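Local coordinates for protein cystathionine gamma-synthase (Xanthomonas oryzae pv. oryzae KACC 10331, PDB 6LD7) that probably catalyses, with pyridoxal 5'-phosphate as cofactor, the synthesis of cystathionine from cysteine and an activated homoserine ester on the pathway to methionine, at residues F44-D47 / N51-Q54; T58-P63 / W236-G241; N120-A123 / H127-L130; F169-A174 / A179-D184; D271-L276 / L373-E378. The protein carries 1 engineered substitution. All blocks are in the same frame, centred on the assembly; numbering follows the deposited sequence.

Contact 1 (F44-D47 / N51-Q54); sequences FSFD and NKRQ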
# COMPACT_ATOMS: atom_id res chain seq x y z
N PHE C 44 -10.33 -13.70 10.34
CA PHE C 44 -10.54 -14.92 9.52
C PHE C 44 -11.78 -15.66 10.05
O PHE C 44 -11.94 -15.79 11.26
CB PHE C 44 -9.27 -15.80 9.54
CG PHE C 44 -8.01 -15.11 9.15
CD1 PHE C 44 -7.31 -14.32 10.07
CD2 PHE C 44 -7.54 -15.15 7.85
CE1 PHE C 44 -6.20 -13.58 9.70
CE2 PHE C 44 -6.42 -14.43 7.48
CZ PHE C 44 -5.73 -13.67 8.39
N SER C 45 -12.66 -16.10 9.14
CA SER C 45 -13.90 -16.81 9.46
C SER C 45 -13.51 -18.16 10.04
O SER C 45 -12.37 -18.67 9.77
CB SER C 45 -14.79 -16.93 8.25
OG SER C 45 -14.13 -17.70 7.24
N PHE C 46 -14.36 -18.66 10.93
CA PHE C 46 -14.47 -20.09 11.28
C PHE C 46 -15.04 -20.88 10.10
O PHE C 46 -15.79 -20.35 9.28
CB PHE C 46 -15.29 -20.24 12.54
CG PHE C 46 -14.50 -20.05 13.79
CD1 PHE C 46 -13.66 -18.95 13.92
CD2 PHE C 46 -14.58 -20.98 14.82
CE1 PHE C 46 -12.87 -18.83 15.06
CE2 PHE C 46 -13.78 -20.87 15.95
CZ PHE C 46 -12.97 -19.76 16.08
N ASP C 47 -14.60 -22.13 9.94
CA ASP C 47 -15.12 -23.00 8.86
C ASP C 47 -16.32 -23.78 9.41
O ASP C 47 -16.14 -24.96 9.76
CB ASP C 47 -14.01 -23.95 8.42
CG ASP C 47 -14.36 -24.75 7.16
OD1 ASP C 47 -15.30 -24.36 6.45
OD2 ASP C 47 -13.64 -25.72 6.89
N ASN C 51 -15.07 -24.63 14.32
CA ASN C 51 -13.96 -25.08 13.42
C ASN C 51 -13.09 -23.87 13.07
O ASN C 51 -13.31 -23.24 12.01
CB ASN C 51 -14.44 -25.73 12.11
CG ASN C 51 -15.26 -26.96 12.38
OD1 ASN C 51 -14.88 -27.78 13.19
ND2 ASN C 51 -16.38 -27.12 11.69
N LYS C 52 -12.14 -23.59 13.95
CA LYS C 52 -11.12 -22.55 13.76
C LYS C 52 -10.27 -23.01 12.57
O LYS C 52 -9.86 -24.11 12.58
CB LYS C 52 -10.28 -22.35 15.02
CG LYS C 52 -9.46 -21.06 15.05
CD LYS C 52 -8.56 -20.96 16.29
CE LYS C 52 -7.11 -20.71 15.97
NZ LYS C 52 -6.58 -21.73 15.04
N ARG C 53 -10.02 -22.12 11.61
CA ARG C 53 -9.07 -22.37 10.52
C ARG C 53 -7.64 -22.24 11.04
O ARG C 53 -7.42 -21.89 12.27
CB ARG C 53 -9.33 -21.35 9.42
CG ARG C 53 -10.71 -21.49 8.81
CD ARG C 53 -10.77 -20.50 7.68
NE ARG C 53 -12.16 -20.22 7.34
CZ ARG C 53 -12.77 -20.89 6.41
NH1 ARG C 53 -12.16 -21.91 5.83
NH2 ARG C 53 -14.00 -20.61 6.06
N GLN C 54 -6.67 -22.36 10.14
CA GLN C 54 -5.26 -22.19 10.56
C GLN C 54 -5.08 -20.77 11.19
O GLN C 54 -4.33 -20.62 12.13
CB GLN C 54 -4.39 -22.45 9.32
CG GLN C 54 -2.93 -22.21 9.65
CD GLN C 54 -2.04 -22.38 8.45
OE1 GLN C 54 -0.84 -22.38 8.64
NE2 GLN C 54 -2.57 -22.40 7.23
O HOH W 1 -10.58 -19.21 11.89

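Contact 2 (T58-P63 / W236-G241); sequences TRSGNP and WANALG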
# COMPACT_ATOMS: atom_id res chain seq x y z
N THR C 58 -5.06 -11.49 13.14
CA THR C 58 -3.71 -11.11 12.69
C THR C 58 -2.75 -10.79 13.85
O THR C 58 -1.60 -11.15 13.63
CB THR C 58 -3.46 -10.21 11.46
OG1 THR C 58 -2.84 -8.89 11.44
CG2 THR C 58 -4.40 -10.59 10.40
N ARG C 59 -3.17 -10.36 15.05
CA ARG C 59 -2.22 -10.00 16.12
C ARG C 59 -1.45 -11.30 16.43
O ARG C 59 -0.25 -11.26 16.72
CB ARG C 59 -2.86 -9.44 17.40
CG ARG C 59 -1.89 -9.56 18.59
CD ARG C 59 -2.23 -8.76 19.79
NE ARG C 59 -3.66 -8.60 20.01
CZ ARG C 59 -4.47 -9.53 20.55
NH1 ARG C 59 -3.95 -10.71 20.84
NH2 ARG C 59 -5.77 -9.30 20.79
N SER C 60 -2.13 -12.44 16.30
CA SER C 60 -1.63 -13.74 16.81
C SER C 60 -0.87 -14.54 15.68
O SER C 60 0.23 -15.06 15.96
CB SER C 60 -2.85 -14.37 17.44
OG SER C 60 -3.00 -15.64 16.95
N GLY C 61 -1.35 -14.50 14.43
CA GLY C 61 -0.87 -15.24 13.24
C GLY C 61 -1.46 -14.59 11.96
O GLY C 61 -2.67 -14.22 11.94
N ASN C 62 -0.65 -14.36 10.94
CA ASN C 62 -1.09 -13.77 9.64
C ASN C 62 -0.20 -14.37 8.57
O ASN C 62 1.00 -14.51 8.82
CB ASN C 62 -0.95 -12.27 9.65
CG ASN C 62 -1.17 -11.66 8.31
OD1 ASN C 62 -0.24 -11.72 7.50
ND2 ASN C 62 -2.37 -11.08 8.11
N PRO C 63 -0.76 -14.87 7.44
CA PRO C 63 0.05 -15.59 6.46
C PRO C 63 1.12 -14.74 5.77
O PRO C 63 2.17 -15.29 5.45
CB PRO C 63 -0.94 -16.12 5.42
CG PRO C 63 -2.18 -15.37 5.67
CD PRO C 63 -2.19 -14.87 7.10
N TRP C 236 4.47 -14.99 23.50
CA TRP C 236 4.83 -13.69 24.11
C TRP C 236 4.58 -12.55 23.13
O TRP C 236 4.12 -11.46 23.57
CB TRP C 236 6.24 -13.70 24.64
CG TRP C 236 6.31 -14.36 25.99
CD1 TRP C 236 6.79 -15.60 26.25
CD2 TRP C 236 6.00 -13.76 27.26
NE1 TRP C 236 6.69 -15.83 27.58
CE2 TRP C 236 6.17 -14.75 28.22
CE3 TRP C 236 5.36 -12.56 27.62
CZ2 TRP C 236 5.93 -14.55 29.58
CZ3 TRP C 236 5.13 -12.33 28.96
CH2 TRP C 236 5.41 -13.31 29.93
N ALA C 237 4.85 -12.74 21.84
CA ALA C 237 4.63 -11.67 20.86
C ALA C 237 3.13 -11.35 20.74
O ALA C 237 2.79 -10.15 20.69
CB ALA C 237 5.26 -12.02 19.51
N ASN C 238 2.29 -12.37 20.73
CA ASN C 238 0.81 -12.24 20.70
C ASN C 238 0.36 -11.54 22.01
O ASN C 238 -0.37 -10.57 21.96
CB ASN C 238 0.15 -13.60 20.48
CG ASN C 238 -1.36 -13.49 20.61
OD1 ASN C 238 -1.94 -12.74 19.84
ND2 ASN C 238 -1.98 -14.06 21.66
N ALA C 239 0.83 -12.01 23.16
CA ALA C 239 0.38 -11.54 24.50
C ALA C 239 0.82 -10.09 24.73
O ALA C 239 0.05 -9.34 25.28
CB ALA C 239 0.95 -12.39 25.60
N LEU C 240 1.99 -9.70 24.26
CA LEU C 240 2.54 -8.33 24.45
C LEU C 240 2.11 -7.35 23.36
O LEU C 240 2.33 -6.16 23.51
CB LEU C 240 4.05 -8.39 24.47
CG LEU C 240 4.66 -9.12 25.67
CD1 LEU C 240 6.13 -9.43 25.35
CD2 LEU C 240 4.60 -8.26 26.89
N GLY C 241 1.58 -7.88 22.27
CA GLY C 241 1.13 -7.05 21.14
C GLY C 241 2.27 -6.50 20.32
O GLY C 241 2.09 -5.36 19.82

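Contact 3 (N120-A123 / H127-L130); sequences NALA and HFAL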
# COMPACT_ATOMS: atom_id res chain seq x y z
N ASN C 120 18.69 -0.67 30.56
CA ASN C 120 18.81 0.15 31.81
C ASN C 120 17.45 0.45 32.41
O ASN C 120 17.35 0.32 33.60
CB ASN C 120 19.60 1.46 31.65
CG ASN C 120 21.08 1.15 31.53
OD1 ASN C 120 21.57 0.21 32.18
ND2 ASN C 120 21.75 1.78 30.58
N ALA C 121 16.43 0.72 31.59
CA ALA C 121 15.09 1.13 32.09
C ALA C 121 14.45 -0.07 32.77
O ALA C 121 13.92 0.09 33.91
CB ALA C 121 14.23 1.69 30.97
N LEU C 122 14.57 -1.27 32.20
CA LEU C 122 13.91 -2.43 32.79
C LEU C 122 14.73 -2.96 34.00
O LEU C 122 14.15 -3.47 34.98
CB LEU C 122 13.72 -3.49 31.71
CG LEU C 122 12.84 -3.10 30.52
CD1 LEU C 122 12.70 -4.30 29.58
CD2 LEU C 122 11.48 -2.60 30.99
N ALA C 123 16.04 -2.85 34.00
CA ALA C 123 16.85 -3.29 35.17
C ALA C 123 16.59 -2.35 36.35
O ALA C 123 16.57 -2.80 37.48
CB ALA C 123 18.33 -3.30 34.88
N HIS C 127 13.32 -5.82 36.72
CA HIS C 127 12.85 -6.94 35.85
C HIS C 127 13.91 -8.06 35.76
O HIS C 127 13.54 -9.25 35.51
CB HIS C 127 12.43 -6.40 34.46
CG HIS C 127 11.13 -5.68 34.43
ND1 HIS C 127 10.52 -5.19 35.60
CD2 HIS C 127 10.33 -5.36 33.40
CE1 HIS C 127 9.42 -4.54 35.25
NE2 HIS C 127 9.30 -4.63 33.93
N PHE C 128 15.16 -7.70 35.94
CA PHE C 128 16.33 -8.61 35.80
C PHE C 128 17.53 -7.77 36.19
O PHE C 128 17.35 -6.53 36.34
CB PHE C 128 16.48 -9.23 34.38
CG PHE C 128 16.40 -8.25 33.24
CD1 PHE C 128 17.47 -7.45 32.92
CD2 PHE C 128 15.21 -8.12 32.50
CE1 PHE C 128 17.36 -6.49 31.92
CE2 PHE C 128 15.12 -7.20 31.46
CZ PHE C 128 16.17 -6.34 31.21
N ALA C 129 18.69 -8.42 36.40
CA ALA C 129 19.95 -7.70 36.67
C ALA C 129 20.82 -7.75 35.38
O ALA C 129 20.69 -8.66 34.57
CB ALA C 129 20.64 -8.35 37.86
N LEU C 130 21.62 -6.72 35.19
CA LEU C 130 22.56 -6.50 34.08
C LEU C 130 23.99 -6.75 34.57
O LEU C 130 24.29 -6.21 35.61
CB LEU C 130 22.58 -5.03 33.73
CG LEU C 130 21.38 -4.53 33.01
CD1 LEU C 130 21.70 -3.13 32.50
CD2 LEU C 130 21.05 -5.52 31.91
O HOH W 2 17.93 -4.98 38.40

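Contact 4 (F169-A174 / A179-D184); sequences FVIEAA and ALTVVD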
# COMPACT_ATOMS: atom_id res chain seq x y z
N PHE C 169 33.72 -19.11 20.51
CA PHE C 169 34.32 -18.94 21.86
C PHE C 169 33.21 -18.57 22.86
O PHE C 169 33.01 -19.23 23.96
CB PHE C 169 35.45 -17.89 21.82
CG PHE C 169 35.94 -17.46 23.18
CD1 PHE C 169 36.56 -18.36 24.03
CD2 PHE C 169 35.86 -16.13 23.58
CE1 PHE C 169 36.97 -17.97 25.31
CE2 PHE C 169 36.28 -15.73 24.83
CZ PHE C 169 36.82 -16.65 25.71
N VAL C 170 32.46 -17.50 22.54
CA VAL C 170 31.48 -16.98 23.54
C VAL C 170 30.38 -17.99 23.78
O VAL C 170 30.05 -18.26 24.97
CB VAL C 170 30.93 -15.61 23.17
CG1 VAL C 170 29.83 -15.15 24.12
CG2 VAL C 170 32.06 -14.62 23.16
N ILE C 171 29.87 -18.57 22.69
CA ILE C 171 28.67 -19.43 22.79
C ILE C 171 29.04 -20.72 23.54
O ILE C 171 28.28 -21.11 24.42
CB ILE C 171 28.09 -19.67 21.40
CG1 ILE C 171 27.50 -18.38 20.83
CG2 ILE C 171 27.14 -20.82 21.38
CD1 ILE C 171 27.16 -18.47 19.33
N GLU C 172 30.16 -21.36 23.24
CA GLU C 172 30.56 -22.59 23.99
C GLU C 172 30.82 -22.24 25.45
O GLU C 172 30.40 -23.01 26.29
CB GLU C 172 31.87 -23.20 23.47
CG GLU C 172 31.72 -23.79 22.07
CD GLU C 172 30.68 -24.89 21.89
OE1 GLU C 172 30.22 -25.51 22.92
OE2 GLU C 172 30.34 -25.14 20.73
N ALA C 173 31.46 -21.12 25.79
CA ALA C 173 31.65 -20.79 27.24
C ALA C 173 30.30 -20.55 27.93
O ALA C 173 30.07 -21.02 29.07
CB ALA C 173 32.57 -19.60 27.41
N ALA C 174 29.36 -19.85 27.28
CA ALA C 174 28.02 -19.61 27.83
C ALA C 174 27.33 -20.96 28.09
O ALA C 174 26.74 -21.13 29.14
CB ALA C 174 27.17 -18.72 26.92
N ALA C 179 23.95 -20.84 30.22
CA ALA C 179 23.35 -19.58 29.71
C ALA C 179 22.90 -19.77 28.27
O ALA C 179 23.63 -20.42 27.47
CB ALA C 179 24.36 -18.47 29.84
N LEU C 180 21.75 -19.18 27.94
CA LEU C 180 21.30 -19.02 26.55
C LEU C 180 22.05 -17.84 25.93
O LEU C 180 22.47 -16.90 26.65
CB LEU C 180 19.79 -18.81 26.52
CG LEU C 180 18.98 -19.90 27.20
CD1 LEU C 180 17.63 -19.36 27.54
CD2 LEU C 180 18.83 -21.10 26.28
N THR C 181 22.27 -17.90 24.61
CA THR C 181 22.85 -16.78 23.86
C THR C 181 21.86 -16.25 22.82
O THR C 181 21.16 -17.06 22.15
CB THR C 181 24.15 -17.26 23.19
OG1 THR C 181 23.81 -18.52 22.57
CG2 THR C 181 25.19 -17.39 24.27
N VAL C 182 21.84 -14.94 22.68
CA VAL C 182 21.09 -14.22 21.64
C VAL C 182 22.09 -13.37 20.87
O VAL C 182 22.84 -12.64 21.49
CB VAL C 182 19.90 -13.40 22.22
CG1 VAL C 182 20.25 -12.34 23.23
CG2 VAL C 182 19.16 -12.72 21.07
N VAL C 183 22.09 -13.47 19.55
CA VAL C 183 22.96 -12.63 18.73
C VAL C 183 22.14 -11.62 17.95
O VAL C 183 21.24 -12.03 17.17
CB VAL C 183 23.79 -13.49 17.79
CG1 VAL C 183 24.80 -12.64 17.05
CG2 VAL C 183 24.46 -14.63 18.56
N ASP C 184 22.53 -10.37 18.05
CA ASP C 184 21.99 -9.28 17.22
C ASP C 184 22.83 -9.27 15.94
O ASP C 184 23.89 -8.73 16.01
CB ASP C 184 22.03 -7.94 17.95
CG ASP C 184 21.28 -6.85 17.20
OD1 ASP C 184 21.17 -7.01 15.94
OD2 ASP C 184 20.86 -5.85 17.86

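Contact 5 (D271-L276 / L373-E378); sequences DAIAEL and LSIGIE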
# COMPACT_ATOMS: atom_id res chain seq x y z
N ASP C 271 34.96 -2.35 -0.12
CA ASP C 271 36.39 -2.72 -0.42
C ASP C 271 37.09 -1.57 -1.15
O ASP C 271 38.20 -1.20 -0.71
CB ASP C 271 36.47 -3.99 -1.26
CG ASP C 271 35.97 -5.21 -0.49
OD1 ASP C 271 35.64 -5.07 0.73
OD2 ASP C 271 35.77 -6.29 -1.13
N ALA C 272 36.42 -0.91 -2.10
CA ALA C 272 37.06 0.22 -2.82
C ALA C 272 37.20 1.41 -1.88
O ALA C 272 38.21 2.04 -1.92
CB ALA C 272 36.29 0.54 -4.04
N ILE C 273 36.25 1.66 -0.98
CA ILE C 273 36.30 2.89 -0.20
C ILE C 273 37.35 2.67 0.86
O ILE C 273 38.09 3.64 1.20
CB ILE C 273 34.90 3.24 0.35
CG1 ILE C 273 34.06 3.80 -0.79
CG2 ILE C 273 35.00 4.22 1.48
CD1 ILE C 273 32.58 3.81 -0.57
N ALA C 274 37.38 1.49 1.43
CA ALA C 274 38.41 1.15 2.46
C ALA C 274 39.82 1.31 1.87
O ALA C 274 40.69 1.86 2.55
CB ALA C 274 38.20 -0.24 3.01
N GLU C 275 40.05 0.83 0.66
CA GLU C 275 41.33 1.11 -0.04
C GLU C 275 41.60 2.64 -0.10
O GLU C 275 42.76 3.00 0.03
CB GLU C 275 41.35 0.61 -1.49
CG GLU C 275 41.92 -0.77 -1.69
CD GLU C 275 43.23 -0.82 -2.45
OE1 GLU C 275 44.13 -0.06 -2.08
OE2 GLU C 275 43.34 -1.60 -3.45
N LEU C 276 40.65 3.51 -0.48
CA LEU C 276 40.97 4.97 -0.58
C LEU C 276 41.31 5.51 0.82
O LEU C 276 42.25 6.27 0.98
CB LEU C 276 39.76 5.70 -1.13
CG LEU C 276 39.80 7.22 -1.00
CD1 LEU C 276 40.74 7.78 -2.10
CD2 LEU C 276 38.41 7.81 -1.13
N LEU C 373 30.21 5.46 7.82
CA LEU C 373 29.62 5.27 6.52
C LEU C 373 28.79 4.02 6.52
O LEU C 373 29.30 2.96 6.84
CB LEU C 373 30.72 5.13 5.46
CG LEU C 373 31.67 6.28 5.36
CD1 LEU C 373 32.68 6.02 4.24
CD2 LEU C 373 30.97 7.58 5.09
N SER C 374 27.60 4.17 5.93
CA SER C 374 26.77 3.03 5.47
C SER C 374 26.82 3.08 3.95
O SER C 374 26.19 3.95 3.35
CB SER C 374 25.37 3.09 5.99
OG SER C 374 24.56 2.08 5.37
N ILE C 375 27.62 2.22 3.35
CA ILE C 375 27.94 2.30 1.91
C ILE C 375 26.84 1.59 1.14
O ILE C 375 26.50 0.42 1.43
CB ILE C 375 29.35 1.75 1.69
CG1 ILE C 375 30.33 2.73 2.36
CG2 ILE C 375 29.64 1.56 0.20
CD1 ILE C 375 31.60 2.10 2.73
N GLY C 376 26.27 2.34 0.23
CA GLY C 376 25.17 1.87 -0.63
C GLY C 376 25.65 1.20 -1.91
O GLY C 376 26.82 0.66 -1.95
N ILE C 377 24.75 1.16 -2.90
CA ILE C 377 24.99 0.46 -4.17
C ILE C 377 25.06 1.41 -5.37
O ILE C 377 24.98 0.89 -6.55
CB ILE C 377 23.93 -0.61 -4.37
CG1 ILE C 377 22.53 -0.04 -4.60
CG2 ILE C 377 24.00 -1.54 -3.20
CD1 ILE C 377 21.56 -1.08 -4.99
N GLU C 378 25.40 2.65 -5.12
CA GLU C 378 25.73 3.61 -6.20
C GLU C 378 27.00 3.11 -6.89
O GLU C 378 27.72 2.29 -6.33
CB GLU C 378 26.02 4.99 -5.59
CG GLU C 378 24.84 5.60 -4.89
CD GLU C 378 24.74 5.36 -3.40
OE1 GLU C 378 25.43 4.47 -2.92
OE2 GLU C 378 23.89 5.99 -2.75

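Contact 1 (F44-D47 / N51-Q54)
Two flat groups organise this contact, the phenyl ring of Phe46 and the guanidinium of Arg53. Lys52 lays its CA over one face of the Phe46 ring in a CH-pi contact, 3.9 Å from the ring centroid and 13° off the normal, while its CB and CG continue past CZ. The guanidinium carries Asp47 CB over one face, offset toward the rim, and Ser45 O near its edge. Arg53 takes hold of Ser45 side-on. NE donates to Ser45 O at 2.9 Å from above the carbonyl plane and shares itself with OG, to which NH2 also donates at 3.1 Å. These bonds are bent, none straighter than 140°. The hydroxyl has its strongest polar partner in Asp26 of a second subunit, so the arginine grips an oxygen already tied across an interface. Asp47, with CG anti to its backbone N (chi1 -171°), stacks its carboxylate nearly parallel to the guanidinium; OD1 stays 4.0 Å from Arg53 NH2, a long, purely electrostatic pairing. Two further bonds close the turn: Asp47 N to Asn51 O at 2.7 Å, and Asn51 ND2 back to Asp47 O at 2.9 Å. Between the two segments a water donates to Ser45 O at 2.8 Å and accepts from Arg53 N. Lacking regular strand, the arrangement is a hairpin-like turn at the far end of the extended N-terminal loop, with Phe46 lying on Leu334 of a third subunit. Such inter-subunit arms are characteristic of tetramers in the trans-sulfuration enzyme family.

Contact 2 (T58-P63 / W236-G241)
Arg59 and Asn238 meet beside a pyridoxal phosphate site shared between subunits, as in other trans-sulfuration enzymes. NE of Arg59 is hydrogen-bonded to the lysine-bound cofactor of the third subunit and NH2 to Tyr112 OH of that subunit, which leaves NH1 facing Asn238. There it makes a weak bond to Asn238 OD1, 3.0 Å long with an angle of 130° at the hydrogen. The acceptor arrives at the guanidinium edge, with Asn238 CG in the plane of that group, although amide and guanidinium are turned 34° against each other and the two side chains cross at about a right angle. With chi1 at 174° the Asn238 side chain extends away from its backbone N and carries the amide off the helix toward the arginine. Along the way the aliphatic part of Arg59 rests on polar atoms: CG is 3.4 Å from Asn238 OD1 and CD 3.4 Å from Asn238 O, with Arg59 CD also 4.0 Å from Gly241 CA. Asn238 thus adds one weak bond to an arginine held mainly by the third subunit. Gly241, at positive phi, is the C-prime residue of a Schellman motif that ends helix 227-240. That helix packs on helix 87-98 through Ala237 and Trp236, while Asn62 in the opposing loop stands at the N-cap of helix 63-76, its OD1 bonded to Arg65 N.

Contact 3 (N120-A123 / H127-L130)
A chi1 of 49° holds Phe128 CG between its backbone N and carbonyl carbon and sends the ring back under Leu122, whose own chi1 of -62° carries its isobutyl branch toward His127. Together these groups close the second half of a beta-alpha-beta unit, in which helix 113-124 turns through a short connection into strand 129-133, an edge strand of the large sheet within this chain. Leu122 CB sits 3.8 Å from Phe128 CZ, and Leu122 CD2 lies the same distance from CD2 of the His127 imidazole. The turn is secured by the backbone: His127 N donates to Leu122 O at 3.0 Å, nearly straight, and His127 CB tucks against that same oxygen. Further along, Ala123 CB touches Leu130 CG at 3.8 Å, and the aliphatic end of Leu130 passes at about a right angle to Asn120, whose OD1 it meets through CD1. The His127 ring also stacks on His127 of the third subunit. One water bridges the end of the helix to the residue before the strand, donating to Ala123 O at 2.7 Å and to Phe128 O at 2.6 Å.

Contact 4 (F169-A174 / A179-D184)
Ala179 N donates to Ala174 O across the two segments, in a bond 3.0 Å long and 157° at the hydrogen, from 42° above the carbonyl plane. This bond bridges the tight return from helix 167-176 to strand 180-184 in a beta-alpha-beta unit. Alternate residues, Ala179 just before the strand and Thr181 within it, turn their side chains to the helix. Ala179 CB comes within 4.1 Å of Ala174 CB, and two residues on Thr181 CG2 presses on that same methyl at 3.6 Å. With chi1 at 47°, Thr181 sets CG2 against Ala174, while Ile171 CG1 merely passes OG1 at 4.1 Å, the side chains crossing at about a right angle; the hydroxyl has its hydrogen bond outside the two segments. Backbone bonds of Val182 to Val152 and Thr181 to Leu202 place the strand inside the sheet. At its far end Asp184 OD2 lies near N1 of the cofactor attached at position 209, a polar pair whose bonding is undecided, consistent with the aspartate that faces the pyridine nitrogen in fold type I enzymes. Small methyl groups and a single backbone bond carry the contact, implying close, largely apolar seating of the helix on the strand that bears Asp184.

Contact 5 (D271-L276 / L373-E378)
Ile273 is the sole helical residue in this contact, and it touches two side chains of the opposite segment with two different branches. Its CD1 meets Ile375 tip to tip, 3.8 Å from CG2 and equally far from CD1, so that the end of one isoleucine sits in the fork of the other. Ile273 CG2 turns instead to Leu373, whose CD1 it approaches at 4.0 Å as the two side chains pass at a slant. At chi1 -67° Ile375 places CG1 opposite its carbonyl carbon and CG2 opposite its backbone N, which lets it present both branches. No hydrogen bond links the segments; the contact is wholly aliphatic. Around this first shell, Met311 of strand 310-315 lies against both Ile273 and Ile375, and Leu387 of helix 380-396 adds to the apolar surroundings of Ile273. Polar side chains fix the backbone beyond the strand: His266 ND1 bonds to Ile375 O, while Asn269 ND2 reaches both Gly376 O and Glu378 O, all from helix 259-277. Ser343 OG is bonded to Gly376 N and Glu378 OE1, and the other carboxylate oxygen forms a salt bridge with Arg22 of a fourth subunit. A helix laid by its apolar side on the smaller mixed sheet, here through the end of strand 370-374 and the loop residue Ile375 just beyond it, is characteristic of the C-terminal alpha/beta domain of fold type I pyridoxal phosphate enzymes.

Contact 1 comes first along the chain, followed by the opening segment of contact 2; contacts 3 and 4 fall between the two halves of contact 2, and contact 5 comes last. Contacts 1 and 2 have centres 16 Å apart and touch, with Phe44 CE1 3.6 Å from Thr58 CG2, joining the N-terminal arm to the shared cofactor site. Contacts 3 and 4, centres about 19 Å apart, attach helices to the same seven-stranded sheet. Contact 5 belongs to the five-stranded sheet, about 51 Å from contact 1 centre to centre. Contacts 1, 2 and 3 border the third subunit, contacts 1 and 2 also the second, and contact 5 the fourth; no other chain touches contact 4.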